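Local coordinates for protein fatty acid amide hydrolase (Candida albicans, PDB 6KVR) that probably hydrolyses the amide bond of monocarboxylic acid amides, releasing the carboxylate and ammonium, as an amidase signature enzyme, at residues A[46-51]-A[112-117]; A[78-83]-A[105-110]; A[120-126]-A[197-203]; A[221-225]-A[263-267]. One frame throughout, in Å; residues are numbered along the deposited sequence.

Contact 1 of 4, residues A[46-51]-A[112-117]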
loop_
_atom_site.group_PDB
_atom_site.type_symbol
_atom_site.label_atom_id
_atom_site.label_comp_id
_atom_site.label_asym_id
_atom_site.label_seq_id
_atom_site.Cartn_x
_atom_site.Cartn_y
_atom_site.Cartn_z
ATOM N N TYR A 46 14.222 -42.886 -10.845
ATOM C CA TYR A 46 13.077 -42.371 -10.101
ATOM C C TYR A 46 11.768 -42.518 -10.863
ATOM O O TYR A 46 10.705 -42.199 -10.313
ATOM C CB TYR A 46 13.287 -40.899 -9.737
ATOM C CG TYR A 46 14.326 -40.666 -8.675
ATOM C CD1 TYR A 46 14.856 -41.725 -7.936
ATOM C CD2 TYR A 46 14.787 -39.382 -8.409
ATOM C CE1 TYR A 46 15.818 -41.505 -6.960
ATOM C CE2 TYR A 46 15.744 -39.152 -7.431
ATOM C CZ TYR A 46 16.253 -40.212 -6.707
ATOM O OH TYR A 46 17.202 -39.970 -5.735
ATOM N N THR A 47 11.822 -42.984 -12.106
ATOM C CA THR A 47 10.645 -43.125 -12.942
ATOM C C THR A 47 10.084 -44.542 -12.794
ATOM O O THR A 47 10.640 -45.396 -12.098
ATOM C CB THR A 47 10.989 -42.786 -14.400
ATOM O OG1 THR A 47 9.811 -42.328 -15.074
ATOM C CG2 THR A 47 11.545 -44.003 -15.151
ATOM N N ILE A 48 8.969 -44.790 -13.476
ATOM C CA ILE A 48 8.222 -46.031 -13.331
ATOM C C ILE A 48 7.510 -46.328 -14.644
ATOM O O ILE A 48 7.336 -45.448 -15.491
ATOM C CB ILE A 48 7.268 -45.915 -12.110
ATOM C CG1 ILE A 48 7.997 -46.379 -10.843
ATOM C CG2 ILE A 48 5.882 -46.547 -12.339
ATOM C CD1 ILE A 48 7.170 -46.314 -9.625
ATOM N N GLU A 49 7.165 -47.600 -14.847
ATOM C CA GLU A 49 6.331 -48.013 -15.970
ATOM C C GLU A 49 4.870 -47.818 -15.574
ATOM O O GLU A 49 4.393 -48.433 -14.608
ATOM C CB GLU A 49 6.612 -49.468 -16.346
ATOM C CG GLU A 49 7.662 -49.614 -17.437
ATOM C CD GLU A 49 8.376 -50.969 -17.438
ATOM O OE1 GLU A 49 7.724 -52.027 -17.241
ATOM O OE2 GLU A 49 9.613 -50.963 -17.631
ATOM N N LEU A 50 4.169 -46.951 -16.306
ATOM C CA LEU A 50 2.806 -46.593 -15.940
ATOM C C LEU A 50 1.870 -47.800 -16.070
ATOM O O LEU A 50 2.077 -48.675 -16.920
ATOM C CB LEU A 50 2.315 -45.441 -16.812
ATOM C CG LEU A 50 2.979 -44.085 -16.524
ATOM C CD1 LEU A 50 2.496 -43.002 -17.491
ATOM C CD2 LEU A 50 2.722 -43.676 -15.081
ATOM N N PRO A 51 0.844 -47.885 -15.220
ATOM C CA PRO A 51 -0.080 -49.026 -15.310
ATOM C C PRO A 51 -0.840 -49.086 -16.626
ATOM O O PRO A 51 -1.155 -50.183 -17.098
ATOM C CB PRO A 51 -1.018 -48.817 -14.110
ATOM C CG PRO A 51 -0.848 -47.377 -13.715
ATOM C CD PRO A 51 0.574 -47.040 -14.044
ATOM N N THR A 112 9.605 -36.639 -8.991
ATOM C CA THR A 112 9.669 -37.227 -10.331
ATOM C C THR A 112 8.426 -38.061 -10.615
ATOM O O THR A 112 7.867 -38.007 -11.720
ATOM C CB THR A 112 10.930 -38.088 -10.482
ATOM O OG1 THR A 112 12.083 -37.321 -10.113
ATOM C CG2 THR A 112 11.097 -38.556 -11.913
ATOM N N LEU A 113 7.979 -38.836 -9.623
ATOM C CA LEU A 113 6.711 -39.544 -9.753
ATOM C C LEU A 113 5.564 -38.563 -9.987
ATOM O O LEU A 113 4.763 -38.742 -10.914
ATOM C CB LEU A 113 6.471 -40.412 -8.513
ATOM C CG LEU A 113 7.474 -41.577 -8.420
ATOM C CD1 LEU A 113 7.476 -42.206 -7.027
ATOM C CD2 LEU A 113 7.250 -42.629 -9.517
ATOM N N ALA A 114 5.511 -37.483 -9.195
ATOM C CA ALA A 114 4.477 -36.462 -9.389
ATOM C C ALA A 114 4.429 -35.971 -10.840
ATOM O O ALA A 114 3.356 -35.922 -11.458
ATOM C CB ALA A 114 4.710 -35.291 -8.432
ATOM N N HIS A 115 5.593 -35.625 -11.407
ATOM C CA HIS A 115 5.639 -35.167 -12.795
ATOM C C HIS A 115 5.168 -36.241 -13.770
ATOM O O HIS A 115 4.459 -35.938 -14.737
ATOM C CB HIS A 115 7.053 -34.728 -13.179
ATOM C CG HIS A 115 7.148 -34.227 -14.588
ATOM N ND1 HIS A 115 6.503 -33.085 -15.016
ATOM C CD2 HIS A 115 7.769 -34.733 -15.677
ATOM C CE1 HIS A 115 6.751 -32.889 -16.298
ATOM N NE2 HIS A 115 7.512 -33.880 -16.728
ATOM N N GLN A 116 5.583 -37.493 -13.557
ATOM C CA GLN A 116 5.220 -38.566 -14.484
ATOM C C GLN A 116 3.709 -38.755 -14.560
ATOM O O GLN A 116 3.171 -39.077 -15.624
ATOM C CB GLN A 116 5.905 -39.870 -14.063
ATOM C CG GLN A 116 6.412 -40.683 -15.231
ATOM C CD GLN A 116 6.664 -42.140 -14.872
ATOM O OE1 GLN A 116 6.952 -42.473 -13.722
ATOM N NE2 GLN A 116 6.535 -43.013 -15.859
ATOM N N PHE A 117 3.002 -38.505 -13.462
ATOM C CA PHE A 117 1.552 -38.638 -13.449
ATOM C C PHE A 117 0.828 -37.325 -13.752
ATOM O O PHE A 117 -0.137 -37.328 -14.519
ATOM C CB PHE A 117 1.097 -39.183 -12.094
ATOM C CG PHE A 117 1.324 -40.668 -11.930
ATOM C CD1 PHE A 117 0.372 -41.585 -12.372
ATOM C CD2 PHE A 117 2.486 -41.152 -11.336
ATOM C CE1 PHE A 117 0.575 -42.960 -12.214
ATOM C CE2 PHE A 117 2.696 -42.506 -11.177
ATOM C CZ PHE A 117 1.740 -43.417 -11.618
#
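Gln-116 meets the backbone of Ile-48 with both ends of its carboxamide. NE2 donates to Ile-48 O at 2.6 Å with an N-H...O angle of 163°, and the acceptor lies close to the amide plane; in return OE1 takes a weak, bent bond from Ile-48 N at 3.1 Å. Holding one residue's N-H and C=O together favours one rotation of the amide. The Gln-116 chain runs out straight past CG, which carries the amide from the helix up to the loop, and Thr-47 lies across it, OG1 lying 3.2 Å from Gln-116 CD. Apolar contacts flank this polar centre. Leu-50 CD2 sits over one face of the Phe-117 ring as a CH-pi contact, 3.9 Å from the centroid, while Ile-48 CD1 touches Leu-113 CD2 at 3.7 Å. In fold terms, an irregular segment between helices 20-40 and 54-59 is laid along the C-terminal part of helix 100-118. At the other end Tyr-46 CB packs on Thr-112 CB at 3.7 Å, and the Tyr-46 ring stacks with His-109. Thr-112 OG1 is bonded to Ala-108 O within its own helix, and Tyr-67 of helix 64-70 adjoins Phe-117 and Pro-51.

Contact 2 of 4, residues A[78-83]-A[105-110]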
loop_
_atom_site.group_PDB
_atom_site.type_symbol
_atom_site.label_atom_id
_atom_site.label_comp_id
_atom_site.label_asym_id
_atom_site.label_seq_id
_atom_site.Cartn_x
_atom_site.Cartn_y
_atom_site.Cartn_z
ATOM N N GLU A 78 11.551 -43.452 2.591
ATOM C CA GLU A 78 11.141 -42.289 1.806
ATOM C C GLU A 78 9.740 -41.825 2.187
ATOM O O GLU A 78 9.478 -40.615 2.250
ATOM C CB GLU A 78 11.213 -42.612 0.314
ATOM C CG GLU A 78 12.633 -42.664 -0.268
ATOM C CD GLU A 78 12.667 -43.347 -1.631
ATOM O OE1 GLU A 78 11.907 -44.325 -1.812
ATOM O OE2 GLU A 78 13.441 -42.909 -2.524
ATOM N N PHE A 79 8.824 -42.767 2.453
ATOM C CA PHE A 79 7.503 -42.381 2.947
ATOM C C PHE A 79 7.611 -41.734 4.320
ATOM O O PHE A 79 6.905 -40.758 4.616
ATOM C CB PHE A 79 6.568 -43.590 3.013
ATOM C CG PHE A 79 5.881 -43.906 1.711
ATOM C CD1 PHE A 79 5.066 -42.963 1.086
ATOM C CD2 PHE A 79 6.039 -45.152 1.113
ATOM C CE1 PHE A 79 4.434 -43.249 -0.125
ATOM C CE2 PHE A 79 5.414 -45.445 -0.095
ATOM C CZ PHE A 79 4.607 -44.491 -0.713
ATOM N N ALA A 80 8.484 -42.271 5.172
ATOM C CA ALA A 80 8.639 -41.725 6.512
ATOM C C ALA A 80 9.168 -40.302 6.453
ATOM O O ALA A 80 8.731 -39.433 7.216
ATOM C CB ALA A 80 9.571 -42.612 7.337
ATOM N N ILE A 81 10.097 -40.041 5.535
ATOM C CA ILE A 81 10.634 -38.695 5.384
ATOM C C ILE A 81 9.583 -37.763 4.782
ATOM O O ILE A 81 9.251 -36.722 5.368
ATOM C CB ILE A 81 11.919 -38.732 4.539
ATOM C CG1 ILE A 81 13.066 -39.300 5.375
ATOM C CG2 ILE A 81 12.265 -37.332 4.010
ATOM C CD1 ILE A 81 14.347 -39.504 4.602
ATOM N N THR A 82 9.018 -38.141 3.624
ATOM C CA THR A 82 8.158 -37.251 2.852
ATOM C C THR A 82 6.767 -37.081 3.447
ATOM O O THR A 82 5.999 -36.267 2.931
ATOM C CB THR A 82 8.025 -37.723 1.394
ATOM O OG1 THR A 82 7.515 -39.062 1.339
ATOM C CG2 THR A 82 9.358 -37.672 0.701
ATOM N N ASP A 83 6.416 -37.790 4.516
ATOM C CA ASP A 83 5.145 -37.552 5.192
ATOM C C ASP A 83 5.350 -36.961 6.583
ATOM O O ASP A 83 4.543 -37.170 7.492
ATOM C CB ASP A 83 4.307 -38.830 5.244
ATOM C CG ASP A 83 3.703 -39.182 3.881
ATOM O OD1 ASP A 83 3.449 -38.241 3.088
ATOM O OD2 ASP A 83 3.473 -40.384 3.594
ATOM N N LYS A 105 16.670 -36.600 -1.413
ATOM C CA LYS A 105 16.500 -37.707 -2.353
ATOM C C LYS A 105 15.096 -38.294 -2.279
ATOM O O LYS A 105 14.550 -38.742 -3.297
ATOM C CB LYS A 105 17.542 -38.792 -2.079
ATOM C CG LYS A 105 18.983 -38.310 -2.118
ATOM C CD LYS A 105 19.959 -39.465 -2.283
ATOM C CE LYS A 105 20.917 -39.231 -3.431
ATOM N NZ LYS A 105 20.236 -39.497 -4.732
ATOM N N ALA A 106 14.498 -38.316 -1.084
ATOM C CA ALA A 106 13.127 -38.800 -0.976
ATOM C C ALA A 106 12.177 -37.888 -1.738
ATOM O O ALA A 106 11.429 -38.342 -2.613
ATOM C CB ALA A 106 12.718 -38.914 0.489
ATOM N N PHE A 107 12.229 -36.581 -1.445
ATOM C CA PHE A 107 11.373 -35.626 -2.137
ATOM C C PHE A 107 11.659 -35.605 -3.633
ATOM O O PHE A 107 10.733 -35.532 -4.450
ATOM C CB PHE A 107 11.551 -34.234 -1.522
ATOM C CG PHE A 107 10.781 -34.045 -0.253
ATOM C CD1 PHE A 107 9.415 -33.812 -0.291
ATOM C CD2 PHE A 107 11.416 -34.119 0.980
ATOM C CE1 PHE A 107 8.701 -33.654 0.871
ATOM C CE2 PHE A 107 10.707 -33.965 2.148
ATOM C CZ PHE A 107 9.346 -33.725 2.098
ATOM N N ALA A 108 12.934 -35.692 -4.013
ATOM C CA ALA A 108 13.282 -35.702 -5.430
ATOM C C ALA A 108 12.643 -36.891 -6.145
ATOM O O ALA A 108 12.094 -36.752 -7.251
ATOM C CB ALA A 108 14.805 -35.730 -5.588
ATOM N N HIS A 109 12.735 -38.079 -5.531
ATOM C CA HIS A 109 12.035 -39.253 -6.038
ATOM C C HIS A 109 10.533 -38.992 -6.128
ATOM O O HIS A 109 9.917 -39.198 -7.180
ATOM C CB HIS A 109 12.335 -40.447 -5.117
ATOM C CG HIS A 109 11.930 -41.779 -5.672
ATOM N ND1 HIS A 109 12.305 -42.970 -5.083
ATOM C CD2 HIS A 109 11.175 -42.113 -6.748
ATOM C CE1 HIS A 109 11.805 -43.977 -5.776
ATOM N NE2 HIS A 109 11.120 -43.486 -6.793
ATOM N N ARG A 110 9.929 -38.510 -5.036
ATOM C CA ARG A 110 8.484 -38.306 -5.038
ATOM C C ARG A 110 8.064 -37.241 -6.052
ATOM O O ARG A 110 6.974 -37.341 -6.631
ATOM C CB ARG A 110 8.000 -37.953 -3.628
ATOM C CG ARG A 110 6.497 -38.177 -3.404
ATOM C CD ARG A 110 6.121 -38.284 -1.916
ATOM N NE ARG A 110 4.679 -38.162 -1.706
ATOM C CZ ARG A 110 4.040 -38.482 -0.585
ATOM N NH1 ARG A 110 4.678 -38.975 0.466
ATOM N NH2 ARG A 110 2.722 -38.311 -0.516
#
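Thr-82, Arg-110 and Ala-106 bury the most surface where helix 76-82 meets helix 100-118. Thr-82 serves both kinds of contact by splitting its branches. Its CG2, anti to the carbonyl carbon, stands over the centre of the Phe-107 ring, 3.9 Å from the centroid and only 5° off the ring normal, and also touches Ala-106 CB at 3.6 Å. Its OG1, at chi1 57°, is directed back to Glu-78 O in the preceding turn, to which it donates at 2.7 Å, and it accepts from Arg-110 NH1 at 3.0 Å. Arg-110 reaches that far because its chain is stretched out as far as NE. The same NH1 forms a salt bridge with Asp-83 OD1 at 3.0 Å, meeting from above the carboxylate plane an oxygen shared with Arg-301; Tyr-243 O receives NE, and Tyr-69 OH bonds both Asp-83 and Arg-110. Ala-106 offers a small methyl against which Ile-81 CG2 and Glu-78 CG lie. Beyond it, His-109 ND1 donates within its ring plane to Glu-78 OE2 at 2.8 Å, on the syn side but tilted out of the carboxylate plane. The axes of segments 78-82 and 105-110 approach to 9.0 Å with 97° between them, a nearly perpendicular helix crossing with an alanine at its centre and the buried arginine bound to the C-terminal end of helix 76-82.

Contact 3 of 4, residues A[120-126]-A[197-203]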
loop_
_atom_site.group_PDB
_atom_site.type_symbol
_atom_site.label_atom_id
_atom_site.label_comp_id
_atom_site.label_asym_id
_atom_site.label_seq_id
_atom_site.Cartn_x
_atom_site.Cartn_y
_atom_site.Cartn_z
ATOM N N CYS A 120 3.394 -31.767 -13.794
ATOM C CA CYS A 120 3.451 -30.560 -12.988
ATOM C C CYS A 120 4.757 -29.764 -13.105
ATOM O O CYS A 120 4.784 -28.608 -12.668
ATOM C CB CYS A 120 3.215 -30.920 -11.517
ATOM S SG CYS A 120 4.438 -32.084 -10.884
ATOM N N ALA A 121 5.827 -30.317 -13.680
ATOM C CA ALA A 121 7.100 -29.604 -13.778
ATOM C C ALA A 121 7.277 -28.943 -15.148
ATOM O O ALA A 121 6.840 -29.484 -16.170
ATOM C CB ALA A 121 8.277 -30.547 -13.509
HETATM N N MSE A 122 7.922 -27.765 -15.162
HETATM C CA MSE A 122 8.403 -27.156 -16.414
HETATM C C MSE A 122 9.915 -27.279 -16.557
HETATM O O MSE A 122 10.451 -27.242 -17.668
HETATM C CB MSE A 122 8.036 -25.666 -16.518
HETATM C CG MSE A 122 6.620 -25.320 -16.154
HETATM SE SE MSE A 122 5.858 -23.839 -17.237
HETATM C CE MSE A 122 6.493 -24.587 -18.909
ATOM N N GLU A 123 10.595 -27.379 -15.415
ATOM C CA GLU A 123 12.041 -27.496 -15.361
ATOM C C GLU A 123 12.385 -28.397 -14.189
ATOM O O GLU A 123 11.799 -28.279 -13.109
ATOM C CB GLU A 123 12.731 -26.129 -15.203
ATOM C CG GLU A 123 13.012 -25.395 -16.521
ATOM C CD GLU A 123 14.091 -24.302 -16.396
ATOM O OE1 GLU A 123 14.597 -23.821 -17.445
ATOM O OE2 GLU A 123 14.423 -23.920 -15.248
ATOM N N LEU A 124 13.321 -29.308 -14.414
ATOM C CA LEU A 124 13.796 -30.212 -13.381
ATOM C C LEU A 124 15.305 -30.094 -13.316
ATOM O O LEU A 124 15.967 -30.070 -14.354
ATOM C CB LEU A 124 13.404 -31.648 -13.694
ATOM C CG LEU A 124 12.118 -32.187 -13.092
ATOM C CD1 LEU A 124 11.871 -33.594 -13.650
ATOM C CD2 LEU A 124 12.266 -32.209 -11.596
ATOM N N PHE A 125 15.847 -29.981 -12.109
ATOM C CA PHE A 125 17.298 -29.928 -11.977
ATOM C C PHE A 125 17.673 -30.652 -10.683
ATOM O O PHE A 125 18.177 -30.058 -9.718
ATOM C CB PHE A 125 17.864 -28.503 -12.034
ATOM C CG PHE A 125 16.992 -27.433 -11.420
ATOM C CD1 PHE A 125 15.928 -26.877 -12.129
ATOM C CD2 PHE A 125 17.287 -26.924 -10.164
ATOM C CE1 PHE A 125 15.141 -25.843 -11.568
ATOM C CE2 PHE A 125 16.521 -25.902 -9.593
ATOM C CZ PHE A 125 15.440 -25.362 -10.297
ATOM N N ILE A 126 17.442 -31.976 -10.695
ATOM C CA ILE A 126 17.658 -32.797 -9.504
ATOM C C ILE A 126 19.134 -32.806 -9.128
ATOM O O ILE A 126 19.486 -32.779 -7.943
ATOM C CB ILE A 126 17.121 -34.226 -9.739
ATOM C CG1 ILE A 126 15.625 -34.202 -10.075
ATOM C CG2 ILE A 126 17.375 -35.117 -8.528
ATOM C CD1 ILE A 126 14.780 -33.447 -9.073
ATOM N N PHE A 197 16.440 -26.170 -3.764
ATOM C CA PHE A 197 15.643 -26.027 -4.983
ATOM C C PHE A 197 16.004 -27.091 -6.008
ATOM O O PHE A 197 17.161 -27.501 -6.114
ATOM C CB PHE A 197 15.849 -24.656 -5.630
ATOM C CG PHE A 197 15.549 -23.501 -4.720
ATOM C CD1 PHE A 197 14.409 -23.493 -3.927
ATOM C CD2 PHE A 197 16.398 -22.403 -4.677
ATOM C CE1 PHE A 197 14.120 -22.395 -3.100
ATOM C CE2 PHE A 197 16.113 -21.306 -3.859
ATOM C CZ PHE A 197 14.987 -21.307 -3.075
ATOM N N TYR A 198 15.010 -27.483 -6.815
ATOM C CA TYR A 198 15.198 -28.585 -7.752
ATOM C C TYR A 198 14.130 -28.657 -8.841
ATOM O O TYR A 198 14.365 -29.293 -9.870
ATOM C CB TYR A 198 15.241 -29.926 -6.993
ATOM C CG TYR A 198 14.012 -30.208 -6.153
ATOM C CD1 TYR A 198 13.722 -29.444 -5.026
ATOM C CD2 TYR A 198 13.129 -31.218 -6.498
ATOM C CE1 TYR A 198 12.595 -29.693 -4.264
ATOM C CE2 TYR A 198 11.999 -31.472 -5.741
ATOM C CZ TYR A 198 11.746 -30.717 -4.622
ATOM O OH TYR A 198 10.632 -30.972 -3.861
ATOM N N VAL A 199 12.961 -28.041 -8.637
ATOM C CA VAL A 199 11.863 -28.111 -9.606
ATOM C C VAL A 199 11.149 -26.759 -9.698
ATOM O O VAL A 199 10.931 -26.081 -8.686
ATOM C CB VAL A 199 10.855 -29.226 -9.247
ATOM C CG1 VAL A 199 10.268 -29.007 -7.865
ATOM C CG2 VAL A 199 9.741 -29.301 -10.269
ATOM N N ARG A 200 10.792 -26.370 -10.923
ATOM C CA ARG A 200 9.995 -25.178 -11.181
ATOM C C ARG A 200 8.750 -25.624 -11.926
ATOM O O ARG A 200 8.848 -26.364 -12.915
ATOM C CB ARG A 200 10.777 -24.126 -11.991
ATOM C CG ARG A 200 12.005 -23.590 -11.239
ATOM C CD ARG A 200 12.951 -22.820 -12.145
ATOM N NE ARG A 200 12.400 -21.515 -12.474
ATOM C CZ ARG A 200 12.809 -20.769 -13.491
ATOM N NH1 ARG A 200 13.782 -21.171 -14.287
ATOM N NH2 ARG A 200 12.248 -19.577 -13.692
ATOM N N THR A 201 7.591 -25.181 -11.449
ATOM C CA THR A 201 6.310 -25.794 -11.772
ATOM C C THR A 201 5.539 -24.996 -12.811
ATOM O O THR A 201 5.778 -23.803 -13.028
ATOM C CB THR A 201 5.464 -25.943 -10.511
ATOM O OG1 THR A 201 5.462 -24.701 -9.791
ATOM C CG2 THR A 201 6.040 -27.041 -9.620
ATOM N N SER A 202 4.556 -25.667 -13.403
ATOM C CA SER A 202 3.837 -25.172 -14.566
ATOM C C SER A 202 2.805 -24.118 -14.194
ATOM O O SER A 202 2.398 -23.971 -13.035
ATOM C CB SER A 202 3.151 -26.315 -15.315
ATOM O OG SER A 202 2.199 -26.942 -14.463
ATOM N N GLN A 203 2.381 -23.393 -15.225
ATOM C CA GLN A 203 1.467 -22.267 -15.141
ATOM C C GLN A 203 0.843 -22.089 -16.518
ATOM O O GLN A 203 1.448 -22.470 -17.521
ATOM C CB GLN A 203 2.210 -20.995 -14.716
ATOM C CG GLN A 203 3.236 -20.588 -15.753
ATOM C CD GLN A 203 4.502 -20.025 -15.164
ATOM O OE1 GLN A 203 4.594 -19.773 -13.956
ATOM N NE2 GLN A 203 5.503 -19.837 -16.014
#
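Glu-123 and Arg-200 both leave their strands with CG anti to the carbonyl carbon (chi1 -87° and -63°), which lays the two chains alongside each other; they share a face of the sheet because they are an antiparallel hydrogen-bonded pair. The glutamate stays extended while the arginine bends at chi3, bringing NH1 to Glu-123 OE2 at 3.0 Å in a salt bridge that approaches from above the carboxylate plane. Arg-200 is held further by Glu-159 O, Ile-167 O and Thr-168 OG1. Phe-125, with an unusual chi1 of 34°, folds its ring over the neighbouring backbone: Tyr-198 O lies above the ring centre, although that oxygen also accepts Phe-125 N at 2.8 Å. Arg-200 CD meets the ring at its edge, 3.8 Å from CE1, and Lys-166 adds a cation-pi contact. On the other face Leu-124 and Val-199 lie alongside each other, with Val-199 CG2 3.8 Å from Ala-121 CB. Selenomethionine Met-122 rests CG on Ser-202 CB at 3.7 Å. Arg-200 O accepts two donors in its carbonyl plane, Met-122 N at 2.8 Å and Glu-123 N at 3.2 Å. Beyond the strand, Gln-203 bonds Glu-159 and lies beside Lys-158, predicted to belong to the charge relay. Met-122 and Glu-123 both face Arg-200, a classic beta bulge where 123-124, an outermost strand of this chain's mixed sheet, pairs with 199-201 in the amidase fold.

Contact 4 of 4, residues A[221-225]-A[263-267]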
loop_
_atom_site.group_PDB
_atom_site.type_symbol
_atom_site.label_atom_id
_atom_site.label_comp_id
_atom_site.label_asym_id
_atom_site.label_seq_id
_atom_site.Cartn_x
_atom_site.Cartn_y
_atom_site.Cartn_z
ATOM N N LYS A 221 -2.365 -32.071 -14.456
ATOM C CA LYS A 221 -3.547 -32.809 -14.019
ATOM C C LYS A 221 -3.612 -32.951 -12.501
ATOM O O LYS A 221 -2.595 -32.890 -11.805
ATOM C CB LYS A 221 -3.584 -34.205 -14.666
ATOM C CG LYS A 221 -3.909 -34.180 -16.160
ATOM C CD LYS A 221 -5.248 -33.463 -16.431
ATOM C CE LYS A 221 -5.758 -33.784 -17.839
ATOM N NZ LYS A 221 -7.158 -33.346 -18.036
ATOM N N ASN A 222 -4.831 -33.202 -12.002
ATOM C CA ASN A 222 -5.075 -33.316 -10.554
ATOM C C ASN A 222 -4.547 -34.637 -10.008
ATOM O O ASN A 222 -4.866 -35.697 -10.549
ATOM C CB ASN A 222 -6.574 -33.209 -10.258
ATOM C CG ASN A 222 -6.871 -33.002 -8.782
ATOM O OD1 ASN A 222 -6.384 -33.742 -7.909
ATOM N ND2 ASN A 222 -7.680 -31.990 -8.491
ATOM N N PRO A 223 -3.755 -34.625 -8.934
ATOM C CA PRO A 223 -3.174 -35.889 -8.455
ATOM C C PRO A 223 -4.180 -36.842 -7.794
ATOM O O PRO A 223 -3.856 -38.021 -7.620
ATOM C CB PRO A 223 -2.089 -35.421 -7.467
ATOM C CG PRO A 223 -2.555 -34.094 -6.983
ATOM C CD PRO A 223 -3.285 -33.459 -8.156
ATOM N N PHE A 224 -5.381 -36.389 -7.424
ATOM C CA PHE A 224 -6.396 -37.262 -6.837
ATOM C C PHE A 224 -7.393 -37.794 -7.861
ATOM O O PHE A 224 -8.193 -38.679 -7.532
ATOM C CB PHE A 224 -7.155 -36.517 -5.726
ATOM C CG PHE A 224 -6.342 -36.305 -4.480
ATOM C CD1 PHE A 224 -6.324 -37.263 -3.473
ATOM C CD2 PHE A 224 -5.577 -35.153 -4.324
ATOM C CE1 PHE A 224 -5.564 -37.068 -2.318
ATOM C CE2 PHE A 224 -4.813 -34.951 -3.183
ATOM C CZ PHE A 224 -4.807 -35.911 -2.176
ATOM N N ASN A 225 -7.357 -37.277 -9.081
ATOM C CA ASN A 225 -8.239 -37.669 -10.167
ATOM C C ASN A 225 -7.638 -37.071 -11.423
ATOM O O ASN A 225 -7.793 -35.867 -11.664
ATOM C CB ASN A 225 -9.669 -37.162 -9.934
ATOM C CG ASN A 225 -10.640 -37.567 -11.050
ATOM O OD1 ASN A 225 -10.252 -37.723 -12.204
ATOM N ND2 ASN A 225 -11.916 -37.730 -10.697
ATOM N N ALA A 263 -7.044 -25.846 -3.165
ATOM C CA ALA A 263 -8.335 -26.476 -2.920
ATOM C C ALA A 263 -8.614 -27.588 -3.923
ATOM O O ALA A 263 -9.137 -28.644 -3.549
ATOM C CB ALA A 263 -9.445 -25.425 -2.957
ATOM N N TYR A 264 -8.281 -27.366 -5.202
ATOM C CA TYR A 264 -8.537 -28.371 -6.229
ATOM C C TYR A 264 -7.713 -29.628 -5.979
ATOM O O TYR A 264 -8.198 -30.745 -6.183
ATOM C CB TYR A 264 -8.201 -27.839 -7.627
ATOM C CG TYR A 264 -9.033 -26.697 -8.176
ATOM C CD1 TYR A 264 -10.098 -26.166 -7.467
ATOM C CD2 TYR A 264 -8.739 -26.148 -9.422
ATOM C CE1 TYR A 264 -10.848 -25.116 -7.976
ATOM C CE2 TYR A 264 -9.469 -25.092 -9.942
ATOM C CZ TYR A 264 -10.529 -24.584 -9.206
ATOM O OH TYR A 264 -11.280 -23.545 -9.707
ATOM N N SER A 265 -6.460 -29.464 -5.546
ATOM C CA SER A 265 -5.472 -30.526 -5.615
ATOM C C SER A 265 -5.200 -31.196 -4.281
ATOM O O SER A 265 -4.297 -32.029 -4.206
ATOM C CB SER A 265 -4.150 -29.985 -6.171
ATOM O OG SER A 265 -4.271 -29.594 -7.526
ATOM N N GLY A 266 -5.913 -30.826 -3.224
ATOM C CA GLY A 266 -5.781 -31.523 -1.962
ATOM C C GLY A 266 -4.714 -31.030 -1.005
ATOM O O GLY A 266 -4.165 -31.845 -0.252
ATOM N N CYS A 267 -4.407 -29.728 -0.979
ATOM C CA CYS A 267 -3.460 -29.222 0.013
ATOM C C CYS A 267 -3.978 -27.899 0.560
ATOM O O CYS A 267 -5.108 -27.485 0.275
ATOM C CB CYS A 267 -2.047 -29.102 -0.572
ATOM S SG CYS A 267 -1.925 -28.042 -2.008
#
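Asn-222 reaches across to Tyr-264 of helix 259-265, where its ND2 donates to Tyr-264 O at 2.7 Å with an N-H...O angle of 153°. The donor comes from above the carbonyl plane, whereas the oxygen lies near the plane of the asparagine amide. With CG anti to the backbone N (chi1 -167°) the amide is placed between turn and helix, and its rotation at chi2 (-51°) presents OD1 to Phe-224 N, which it accepts at 2.9 Å in an Asx turn, inside a type I turn from Asn-222 to Asn-225. Close packing continues at Phe-224, whose ring presents its edge to Ser-265 O, CE2 being 3.1 Å away, and also lies against Gly-266 CA at 3.8 Å. Gly-266 leaves the helix with positive phi, and its lack of a side chain lets the ring come near. Pro-223 marks the looser part: CD is 4.0 Å from Ser-265 OG, which bonds instead to Ser-230 O, and the proline ring is also covered by Val-65 and Tyr-243. Phe-224 is partly exposed, whereas the other touching residues are buried. One asparagine amide thus donates to the Tyr-264 carbonyl while its oxygen shapes the turn, which implies that the turn's conformation and its placement against the helix are coupled.

Contacts 1 and 2 share helix 100-118, their centres 14 Å apart, with contact 2 nested inside the chain loop that contact 1 closes. Tyr-46 and His-109 bring the two together. Contact 3 follows in the chain, its centre 15 Å from that of contact 1 and 16 Å from that of contact 2; strand 123-124 comes directly after the shared helix, and His-115 ND1 bonds to Ala-121 N where they meet. Contact 4 comes last, its centre 16 to 19 Å from the others and touching none of them. N-terminal segments are thus fastened to one helix, which leads into the edge of the central sheet. Contact 3 borders the predicted Lys-158 through Gln-203, and Tyr-264 of contact 4 is about 10 Å, side chain to side chain, from the predicted Ser-257.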